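Long-range contacts in peptidase M16 inactive domain family protein (Pseudomonas fluorescens, PDB 3GWB), which is of undetermined function but belongs to the M16 metallopeptidase family, as an inactive-domain member that may have hydrolase activity: residues A44-D49 / A90-A95; G161-A166 / A228-P233; D265-S270 / R390-L395. All blocks are in the same frame, centred on the assembly; numbering follows the deposited sequence.

How the interactions relate
Moving from the N terminus, interaction 1 closes first, bringing the loop after strand 35-42 onto the turn between strands 85-90 and 95-102. Interaction 2 follows, joining the loop beyond helix 147-160 to the extended segment that leads towards strand 239-244. Interaction 3 closes the longest loop, pairing helix 266-277 with the end of helix 384-394. The three follow one another in series, neither nested nor crossing. Interactions 1 and 2, with centres 11 Å apart, touch through Lys92 and Tyr165 and through Gln48 and Ile230, and so gather loops of the six-stranded sheet's half with the connection to the five-stranded sheet. Interaction 3 lies apart, about 28 Å from interaction 1 between centres, among the helices of the second half.

Interaction 1. Residues A44-D49 / A90-A95; sequences AGSSQD and AYKDMA
Gly45 lies against Met94, their CA atoms 4.2 Å apart, and just beyond it the 3-10 segment 46-48 turns its first amides onto the carbonyls of 90-95. Ser46 N gives a nearly straight bond to Tyr91 O (2.8 Å, 167°), and Ser47 N bonds to Lys92 O at 2.8 Å. Gly45 suits its place because the carbonyls of Tyr91 and Lys92 and the Met94 amide occupy the side where a side chain would stand; its CA lies 3.2 Å from Tyr91 O. Residues 91-94 connect a beta-hairpin, closed by Tyr91 N to Met94 O, that forms one edge of the six-stranded sheet, 85-90 outermost and 95-102 beside 35-42, where Ala95 pairs with Phe42. Ser47 OG, held between its backbone N and carbonyl carbon (chi1 65°), adds a second bond to Lys92 O at 3.0 Å, tilted from the carbonyl plane, so two donors grip one acceptor. A water bonds to Gly45 N and Ser47 OG and, weakly, to Asp93 O. Small methyls suit the close approach just beyond strand 35-42: Ala44 CB meets Ala95 CB at 3.8 Å. The bent Lys92 chain passes CD alongside Ser46 OG, which bonds to Ser169, while NZ reaches Tyr165 O and His167 O.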
loop_
_atom_site.group_PDB
_atom_site.type_symbol
_atom_site.label_atom_id
_atom_site.label_comp_id
_atom_site.label_asym_id
_atom_site.label_seq_id
_atom_site.Cartn_x
_atom_site.Cartn_y
_atom_site.Cartn_z
ATOM N N ALA A 44 -14.242 -7.055 -17.158
ATOM C CA ALA A 44 -13.552 -8.306 -16.839
ATOM C C ALA A 44 -13.306 -8.499 -15.340
ATOM O O ALA A 44 -12.231 -8.945 -14.929
ATOM C CB ALA A 44 -12.220 -8.357 -17.583
ATOM N N GLY A 45 -14.296 -8.155 -14.524
ATOM C CA GLY A 45 -14.162 -8.326 -13.087
ATOM C C GLY A 45 -14.600 -9.715 -12.670
ATOM O O GLY A 45 -14.929 -10.543 -13.513
ATOM N N SER A 46 -14.620 -9.967 -11.365
ATOM C CA SER A 46 -14.994 -11.272 -10.846
ATOM C C SER A 46 -16.412 -11.701 -11.214
ATOM O O SER A 46 -16.730 -12.896 -11.201
ATOM C CB SER A 46 -14.806 -11.307 -9.324
ATOM O OG SER A 46 -15.597 -10.326 -8.677
ATOM N N SER A 47 -17.259 -10.738 -11.561
ATOM C CA SER A 47 -18.633 -11.051 -11.939
ATOM C C SER A 47 -18.656 -11.891 -13.221
ATOM O O SER A 47 -19.681 -12.474 -13.574
ATOM C CB SER A 47 -19.449 -9.760 -12.133
ATOM O OG SER A 47 -18.972 -8.978 -13.221
ATOM N N GLN A 48 -17.517 -11.957 -13.908
ATOM C CA GLN A 48 -17.406 -12.731 -15.140
ATOM C C GLN A 48 -16.727 -14.076 -14.881
ATOM O O GLN A 48 -16.520 -14.855 -15.809
ATOM C CB GLN A 48 -16.598 -11.965 -16.195
ATOM C CG GLN A 48 -17.197 -10.637 -16.656
ATOM C CD GLN A 48 -18.618 -10.764 -17.188
ATOM O OE1 GLN A 48 -18.990 -11.775 -17.790
ATOM N NE2 GLN A 48 -19.412 -9.721 -16.987
ATOM N N ASP A 49 -16.386 -14.341 -13.622
ATOM C CA ASP A 49 -15.716 -15.584 -13.239
ATOM C C ASP A 49 -16.415 -16.858 -13.697
ATOM O O ASP A 49 -15.763 -17.810 -14.124
ATOM C CB ASP A 49 -15.543 -15.664 -11.716
ATOM C CG ASP A 49 -14.346 -14.877 -11.213
ATOM O OD1 ASP A 49 -13.510 -14.447 -12.041
ATOM O OD2 ASP A 49 -14.236 -14.700 -9.980
ATOM N N ALA A 90 -8.273 -5.638 -10.516
ATOM C CA ALA A 90 -9.510 -6.305 -10.897
ATOM C C ALA A 90 -10.469 -6.207 -9.713
ATOM O O ALA A 90 -10.056 -6.318 -8.555
ATOM C CB ALA A 90 -9.236 -7.768 -11.257
ATOM N N TYR A 91 -11.744 -5.991 -10.014
ATOM C CA TYR A 91 -12.768 -5.838 -8.991
ATOM C C TYR A 91 -13.975 -6.716 -9.294
ATOM O O TYR A 91 -13.838 -7.763 -9.917
ATOM C CB TYR A 91 -13.160 -4.361 -8.929
ATOM C CG TYR A 91 -11.936 -3.477 -8.847
ATOM C CD1 TYR A 91 -11.192 -3.401 -7.670
ATOM C CD2 TYR A 91 -11.463 -2.797 -9.968
ATOM C CE1 TYR A 91 -10.007 -2.675 -7.608
ATOM C CE2 TYR A 91 -10.275 -2.066 -9.922
ATOM C CZ TYR A 91 -9.552 -2.011 -8.739
ATOM O OH TYR A 91 -8.372 -1.307 -8.678
ATOM N N LYS A 92 -15.152 -6.286 -8.852
ATOM C CA LYS A 92 -16.377 -7.043 -9.069
ATOM C C LYS A 92 -16.889 -6.932 -10.499
ATOM O O LYS A 92 -17.122 -7.943 -11.152
ATOM C CB LYS A 92 -17.477 -6.566 -8.112
ATOM C CG LYS A 92 -17.206 -6.811 -6.642
ATOM C CD LYS A 92 -17.380 -8.264 -6.287
ATOM C CE LYS A 92 -17.386 -8.467 -4.778
ATOM N NZ LYS A 92 -17.722 -9.872 -4.440
ATOM N N ASP A 93 -17.075 -5.711 -10.990
ATOM C CA ASP A 93 -17.586 -5.561 -12.346
ATOM C C ASP A 93 -16.608 -5.020 -13.382
ATOM O O ASP A 93 -16.941 -4.931 -14.557
ATOM C CB ASP A 93 -18.900 -4.745 -12.345
ATOM C CG ASP A 93 -18.753 -3.375 -11.718
ATOM O OD1 ASP A 93 -17.699 -3.102 -11.106
ATOM O OD2 ASP A 93 -19.706 -2.567 -11.831
HETATM N N MSE A 94 -15.393 -4.675 -12.968
HETATM C CA MSE A 94 -14.406 -4.181 -13.918
HETATM C C MSE A 94 -12.990 -4.636 -13.581
HETATM O O MSE A 94 -12.717 -5.110 -12.478
HETATM C CB MSE A 94 -14.442 -2.643 -14.015
HETATM C CG MSE A 94 -14.246 -1.885 -12.698
HETATM SE SE MSE A 94 -13.925 -0.098 -12.915
HETATM C CE MSE A 94 -15.536 0.508 -13.381
ATOM N N ALA A 95 -12.109 -4.512 -14.566
ATOM C CA ALA A 95 -10.697 -4.849 -14.431
ATOM C C ALA A 95 -10.000 -3.717 -15.170
ATOM O O ALA A 95 -10.476 -3.263 -16.214
ATOM C CB ALA A 95 -10.388 -6.191 -15.090
HETATM O O HOH W 1 -17.300 -7.507 -15.139
HETATM O O HOH W 2 -17.585 -11.484 -7.533
#

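Interaction 2. Residues G161-A166 / A228-P233; sequences GTHPYA and AKIEQP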
loop_
_atom_site.group_PDB
_atom_site.type_symbol
_atom_site.label_atom_id
_atom_site.label_comp_id
_atom_site.label_asym_id
_atom_site.label_seq_id
_atom_site.Cartn_x
_atom_site.Cartn_y
_atom_site.Cartn_z
ATOM N N GLY A 161 -26.564 -13.736 -2.413
ATOM C CA GLY A 161 -26.883 -15.132 -2.687
ATOM C C GLY A 161 -26.087 -15.759 -3.826
ATOM O O GLY A 161 -24.867 -15.909 -3.727
ATOM N N THR A 162 -26.764 -16.132 -4.911
ATOM C CA THR A 162 -26.090 -16.759 -6.048
ATOM C C THR A 162 -25.669 -15.764 -7.124
ATOM O O THR A 162 -25.137 -16.149 -8.171
ATOM C CB THR A 162 -26.976 -17.841 -6.710
ATOM O OG1 THR A 162 -28.275 -17.300 -6.980
ATOM C CG2 THR A 162 -27.110 -19.045 -5.802
ATOM N N HIS A 163 -25.916 -14.487 -6.865
ATOM C CA HIS A 163 -25.563 -13.435 -7.804
ATOM C C HIS A 163 -24.038 -13.368 -7.951
ATOM O O HIS A 163 -23.308 -13.576 -6.983
ATOM C CB HIS A 163 -26.091 -12.097 -7.295
ATOM C CG HIS A 163 -25.851 -10.963 -8.234
ATOM N ND1 HIS A 163 -26.715 -10.652 -9.260
ATOM C CD2 HIS A 163 -24.824 -10.086 -8.324
ATOM C CE1 HIS A 163 -26.233 -9.629 -9.942
ATOM N NE2 HIS A 163 -25.086 -9.266 -9.395
ATOM N N PRO A 164 -23.541 -13.076 -9.166
ATOM C CA PRO A 164 -22.100 -12.982 -9.441
ATOM C C PRO A 164 -21.287 -12.049 -8.531
ATOM O O PRO A 164 -20.064 -12.180 -8.455
ATOM C CB PRO A 164 -22.061 -12.550 -10.908
ATOM C CG PRO A 164 -23.253 -13.256 -11.473
ATOM C CD PRO A 164 -24.314 -12.992 -10.420
ATOM N N TYR A 165 -21.945 -11.109 -7.849
ATOM C CA TYR A 165 -21.231 -10.199 -6.946
ATOM C C TYR A 165 -21.004 -10.817 -5.572
ATOM O O TYR A 165 -20.200 -10.316 -4.789
ATOM C CB TYR A 165 -21.993 -8.885 -6.732
ATOM C CG TYR A 165 -22.068 -7.944 -7.917
ATOM C CD1 TYR A 165 -21.203 -8.067 -9.006
ATOM C CD2 TYR A 165 -23.000 -6.907 -7.929
ATOM C CE1 TYR A 165 -21.271 -7.168 -10.081
ATOM C CE2 TYR A 165 -23.077 -6.012 -8.982
ATOM C CZ TYR A 165 -22.214 -6.144 -10.056
ATOM O OH TYR A 165 -22.314 -5.251 -11.093
ATOM N N ALA A 166 -21.715 -11.899 -5.274
ATOM C CA ALA A 166 -21.601 -12.544 -3.974
ATOM C C ALA A 166 -20.218 -13.089 -3.602
ATOM O O ALA A 166 -19.719 -12.820 -2.511
ATOM C CB ALA A 166 -22.629 -13.664 -3.872
ATOM N N ALA A 228 -22.134 -9.522 -22.150
ATOM C CA ALA A 228 -23.461 -9.096 -21.726
ATOM C C ALA A 228 -23.420 -8.568 -20.299
ATOM O O ALA A 228 -22.618 -9.016 -19.480
ATOM C CB ALA A 228 -24.439 -10.256 -21.826
ATOM N N LYS A 229 -24.290 -7.610 -20.007
ATOM C CA LYS A 229 -24.341 -7.030 -18.673
ATOM C C LYS A 229 -24.956 -8.004 -17.681
ATOM O O LYS A 229 -25.798 -8.828 -18.044
ATOM C CB LYS A 229 -25.141 -5.730 -18.702
ATOM C CG LYS A 229 -24.476 -4.637 -19.522
ATOM C CD LYS A 229 -25.300 -3.364 -19.526
ATOM C CE LYS A 229 -24.588 -2.261 -20.286
ATOM N NZ LYS A 229 -25.377 -1.003 -20.259
ATOM N N ILE A 230 -24.519 -7.906 -16.430
ATOM C CA ILE A 230 -25.008 -8.774 -15.365
ATOM C C ILE A 230 -26.408 -8.339 -14.942
ATOM O O ILE A 230 -26.734 -7.149 -14.948
ATOM C CB ILE A 230 -24.038 -8.752 -14.148
ATOM C CG1 ILE A 230 -22.826 -9.650 -14.430
ATOM C CG2 ILE A 230 -24.735 -9.254 -12.891
ATOM C CD1 ILE A 230 -22.001 -9.245 -15.627
ATOM N N GLU A 231 -27.239 -9.313 -14.591
ATOM C CA GLU A 231 -28.607 -9.028 -14.181
ATOM C C GLU A 231 -28.652 -8.435 -12.782
ATOM O O GLU A 231 -27.657 -8.450 -12.063
ATOM C CB GLU A 231 -29.446 -10.305 -14.242
ATOM C CG GLU A 231 -29.403 -10.982 -15.603
ATOM C CD GLU A 231 -30.533 -11.971 -15.812
ATOM O OE1 GLU A 231 -30.679 -12.898 -14.980
ATOM O OE2 GLU A 231 -31.270 -11.820 -16.813
ATOM N N GLN A 232 -29.807 -7.899 -12.407
ATOM C CA GLN A 232 -29.989 -7.297 -11.089
ATOM C C GLN A 232 -30.227 -8.364 -10.030
ATOM O O GLN A 232 -30.908 -9.353 -10.282
ATOM C CB GLN A 232 -31.178 -6.334 -11.113
ATOM C CG GLN A 232 -30.919 -5.057 -11.886
ATOM C CD GLN A 232 -30.019 -4.097 -11.131
ATOM O OE1 GLN A 232 -29.054 -4.508 -10.484
ATOM N NE2 GLN A 232 -30.323 -2.808 -11.220
ATOM N N PRO A 233 -29.671 -8.167 -8.821
ATOM C CA PRO A 233 -29.836 -9.125 -7.725
ATOM C C PRO A 233 -31.238 -9.038 -7.139
ATOM O O PRO A 233 -31.955 -8.064 -7.365
ATOM C CB PRO A 233 -28.773 -8.681 -6.726
ATOM C CG PRO A 233 -28.807 -7.192 -6.875
ATOM C CD PRO A 233 -28.853 -7.016 -8.391
#
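His163 reaches out from its loop against the extended segment 228-233, between Ile230 and Pro233. Its CG stands anti to the backbone N (chi1 -176°), which carries the imidazole away from its own amide and towards the other segment. Pro233 covers one face: CB lies 4.1 Å from the centroid of the His163 ring and close to the ring normal, a CH-pi contact. On the opposite face is the next residue in the chain, Pro164, whose CD sits 3.3 Å above the ring plane, so one proline carbon lies over each face, both toward the rim. Proline suits both places, since its ring is held close to the backbone and presents CH groups to the imidazole. Pro164 also occupies the second place of a type I turn, His163 to Ala166, closed by Ala166 N to His163 O (2.9 Å); its ring-restrained phi is well adapted to that position. The partner segment has phi and psi like those of polyproline II. This surface contact lays the loop after helix 147-160 on the connection running from helix 207-220 to strand 239-244, and so to the five-stranded sheet. Ile230 divides its branches between two neighbours. CG2, anti to the backbone N, comes obliquely onto the imidazole and lies 4.5 Å from Pro164 CG, whereas CG1, beside the N, carries CD1 towards Gln48. The beta-branched side chain therefore fills both directions, while its amide is bonded to Gln307. Tyr160, at the end of helix 147-160, meets the His163 ring and also touches Pro233. Gln232 turns its amide to Arg309 N, and Tyr165 sends its hydroxyl to Ala308 N.

Interaction 3. Residues D265-S270 / R390-L395; sequences DYAAVS and RQSQEL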
loop_
_atom_site.group_PDB
_atom_site.type_symbol
_atom_site.label_atom_id
_atom_site.label_comp_id
_atom_site.label_asym_id
_atom_site.label_seq_id
_atom_site.Cartn_x
_atom_site.Cartn_y
_atom_site.Cartn_z
ATOM N N ASP A 265 -30.363 9.400 -8.763
ATOM C CA ASP A 265 -30.210 9.941 -7.411
ATOM C C ASP A 265 -28.796 9.812 -6.861
ATOM O O ASP A 265 -28.565 10.048 -5.679
ATOM C CB ASP A 265 -31.169 9.251 -6.439
ATOM C CG ASP A 265 -32.615 9.528 -6.760
ATOM O OD1 ASP A 265 -32.895 10.609 -7.323
ATOM O OD2 ASP A 265 -33.467 8.672 -6.437
ATOM N N TYR A 266 -27.851 9.442 -7.715
ATOM C CA TYR A 266 -26.471 9.267 -7.278
ATOM C C TYR A 266 -25.923 10.454 -6.487
ATOM O O TYR A 266 -25.371 10.282 -5.400
ATOM C CB TYR A 266 -25.561 9.011 -8.482
ATOM C CG TYR A 266 -24.135 8.739 -8.080
ATOM C CD1 TYR A 266 -23.792 7.558 -7.427
ATOM C CD2 TYR A 266 -23.129 9.674 -8.327
ATOM C CE1 TYR A 266 -22.485 7.313 -7.020
ATOM C CE2 TYR A 266 -21.813 9.443 -7.922
ATOM C CZ TYR A 266 -21.498 8.257 -7.274
ATOM O OH TYR A 266 -20.201 8.020 -6.880
ATOM N N ALA A 267 -26.066 11.656 -7.034
ATOM C CA ALA A 267 -25.557 12.848 -6.362
ATOM C C ALA A 267 -26.244 13.074 -5.015
ATOM O O ALA A 267 -25.598 13.438 -4.027
ATOM C CB ALA A 267 -25.739 14.076 -7.260
ATOM N N ALA A 268 -27.555 12.860 -4.979
ATOM C CA ALA A 268 -28.320 13.053 -3.757
ATOM C C ALA A 268 -27.934 12.051 -2.672
ATOM O O ALA A 268 -27.782 12.426 -1.513
ATOM C CB ALA A 268 -29.813 12.960 -4.050
ATOM N N VAL A 269 -27.765 10.782 -3.040
ATOM C CA VAL A 269 -27.402 9.766 -2.047
ATOM C C VAL A 269 -25.944 9.878 -1.642
ATOM O O VAL A 269 -25.573 9.494 -0.534
ATOM C CB VAL A 269 -27.673 8.321 -2.553
ATOM C CG1 VAL A 269 -29.140 8.170 -2.917
ATOM C CG2 VAL A 269 -26.778 7.995 -3.730
ATOM N N SER A 270 -25.116 10.408 -2.535
ATOM C CA SER A 270 -23.703 10.570 -2.218
ATOM C C SER A 270 -23.567 11.629 -1.130
ATOM O O SER A 270 -22.817 11.451 -0.173
ATOM C CB SER A 270 -22.915 10.992 -3.457
ATOM O OG SER A 270 -23.021 10.009 -4.473
ATOM N N ARG A 390 -23.065 20.845 -10.300
ATOM C CA ARG A 390 -24.259 21.675 -10.291
ATOM C C ARG A 390 -25.320 21.068 -9.380
ATOM O O ARG A 390 -25.764 21.705 -8.426
ATOM C CB ARG A 390 -24.816 21.819 -11.712
ATOM C CG ARG A 390 -25.928 22.851 -11.832
ATOM C CD ARG A 390 -26.478 22.954 -13.251
ATOM N NE ARG A 390 -27.143 21.726 -13.677
ATOM C CZ ARG A 390 -26.643 20.872 -14.563
ATOM N NH1 ARG A 390 -25.467 21.113 -15.127
ATOM N NH2 ARG A 390 -27.319 19.776 -14.881
ATOM N N GLN A 391 -25.707 19.830 -9.675
ATOM C CA GLN A 391 -26.724 19.131 -8.900
ATOM C C GLN A 391 -26.385 19.023 -7.417
ATOM O O GLN A 391 -27.231 19.296 -6.564
ATOM C CB GLN A 391 -26.963 17.734 -9.481
ATOM C CG GLN A 391 -27.611 17.745 -10.857
ATOM C CD GLN A 391 -27.849 16.348 -11.404
ATOM O OE1 GLN A 391 -28.423 15.491 -10.726
ATOM N NE2 GLN A 391 -27.418 16.116 -12.639
ATOM N N SER A 392 -25.154 18.626 -7.110
ATOM C CA SER A 392 -24.735 18.490 -5.719
ATOM C C SER A 392 -24.938 19.781 -4.936
ATOM O O SER A 392 -25.622 19.794 -3.911
ATOM C CB SER A 392 -23.264 18.075 -5.641
ATOM O OG SER A 392 -23.090 16.734 -6.068
ATOM N N GLN A 393 -24.342 20.864 -5.424
ATOM C CA GLN A 393 -24.451 22.160 -4.765
ATOM C C GLN A 393 -25.889 22.684 -4.665
ATOM O O GLN A 393 -26.164 23.586 -3.882
ATOM C CB GLN A 393 -23.589 23.195 -5.494
ATOM C CG GLN A 393 -22.092 22.911 -5.469
ATOM C CD GLN A 393 -21.538 22.799 -4.060
ATOM O OE1 GLN A 393 -21.774 23.666 -3.217
ATOM N NE2 GLN A 393 -20.789 21.731 -3.799
ATOM N N GLU A 394 -26.804 22.117 -5.444
ATOM C CA GLU A 394 -28.190 22.574 -5.428
ATOM C C GLU A 394 -29.186 21.732 -4.630
ATOM O O GLU A 394 -30.347 22.125 -4.467
ATOM C CB GLU A 394 -28.685 22.735 -6.866
ATOM C CG GLU A 394 -28.149 23.995 -7.534
ATOM C CD GLU A 394 -28.481 24.076 -9.011
ATOM O OE1 GLU A 394 -29.620 23.724 -9.393
ATOM O OE2 GLU A 394 -27.601 24.508 -9.790
ATOM N N LEU A 395 -28.741 20.585 -4.131
ATOM C CA LEU A 395 -29.618 19.710 -3.359
ATOM C C LEU A 395 -30.158 20.368 -2.092
ATOM O O LEU A 395 -29.470 21.156 -1.444
ATOM C CB LEU A 395 -28.877 18.426 -2.979
ATOM C CG LEU A 395 -28.542 17.500 -4.145
ATOM C CD1 LEU A 395 -27.621 16.388 -3.674
ATOM C CD2 LEU A 395 -29.837 16.934 -4.724
HETATM O O HOH W 3 -23.020 14.866 -4.119
#
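Apolar packing carries most of this contact, and Leu395 is its principal wedge. As the chain leaves helix 384-394, Leu395 adopts an extended backbone, and its CG, anti to the carbonyl carbon (chi1 -68°), directs the forked end onto the first turn of helix 266-277. The two methyls share the work. CD1 presses on the backbone, 3.4 Å from Ala268 CA, tighter than usual van der Waals contact, and 3.6 Å from Ala267 O; CD2 meets the methyl, 4.0 Å from Ala268 CB. A branched leucine can thus touch both the backbone and the side chain of one alanine.

Van der Waals contact with a polar atom comes next: Ala267 turns its CB toward the other helix, where it packs against Ser392 OG at 3.9 Å and, more loosely, against Gln391 CB at 4.5 Å. Small residues suit this place because the helices come very near: the CA atoms of Ala267 and Ser392 are only 5.7 Å apart.

No direct hydrogen bond joins the two segments, so the polar link is a water. It donates to Ala267 O and to Ser392 OG (2.7 Å), bridging the first helix's backbone to the second's hydroxyl. Ser392 OG, set beside its own backbone N, also bonds to Phe388 O one turn back, which fixes the hydroxyl and leaves its oxygen to accept from the water.

Helix 344-356 lays Leu354 against Ser392 and sends Lys351 NZ to the carbonyls of Ser392, Gln393 and Leu395, where its positive charge would probably be favourable beside carbonyls at the C-terminal end of a helix. Helix 266-277, which follows strand 249-257 of the five-stranded sheet, thus packs against helix 384-394, with Phe388 on Ala267, while helix 397-407 brings Ala403 against Ala268 and Val400 against Leu395.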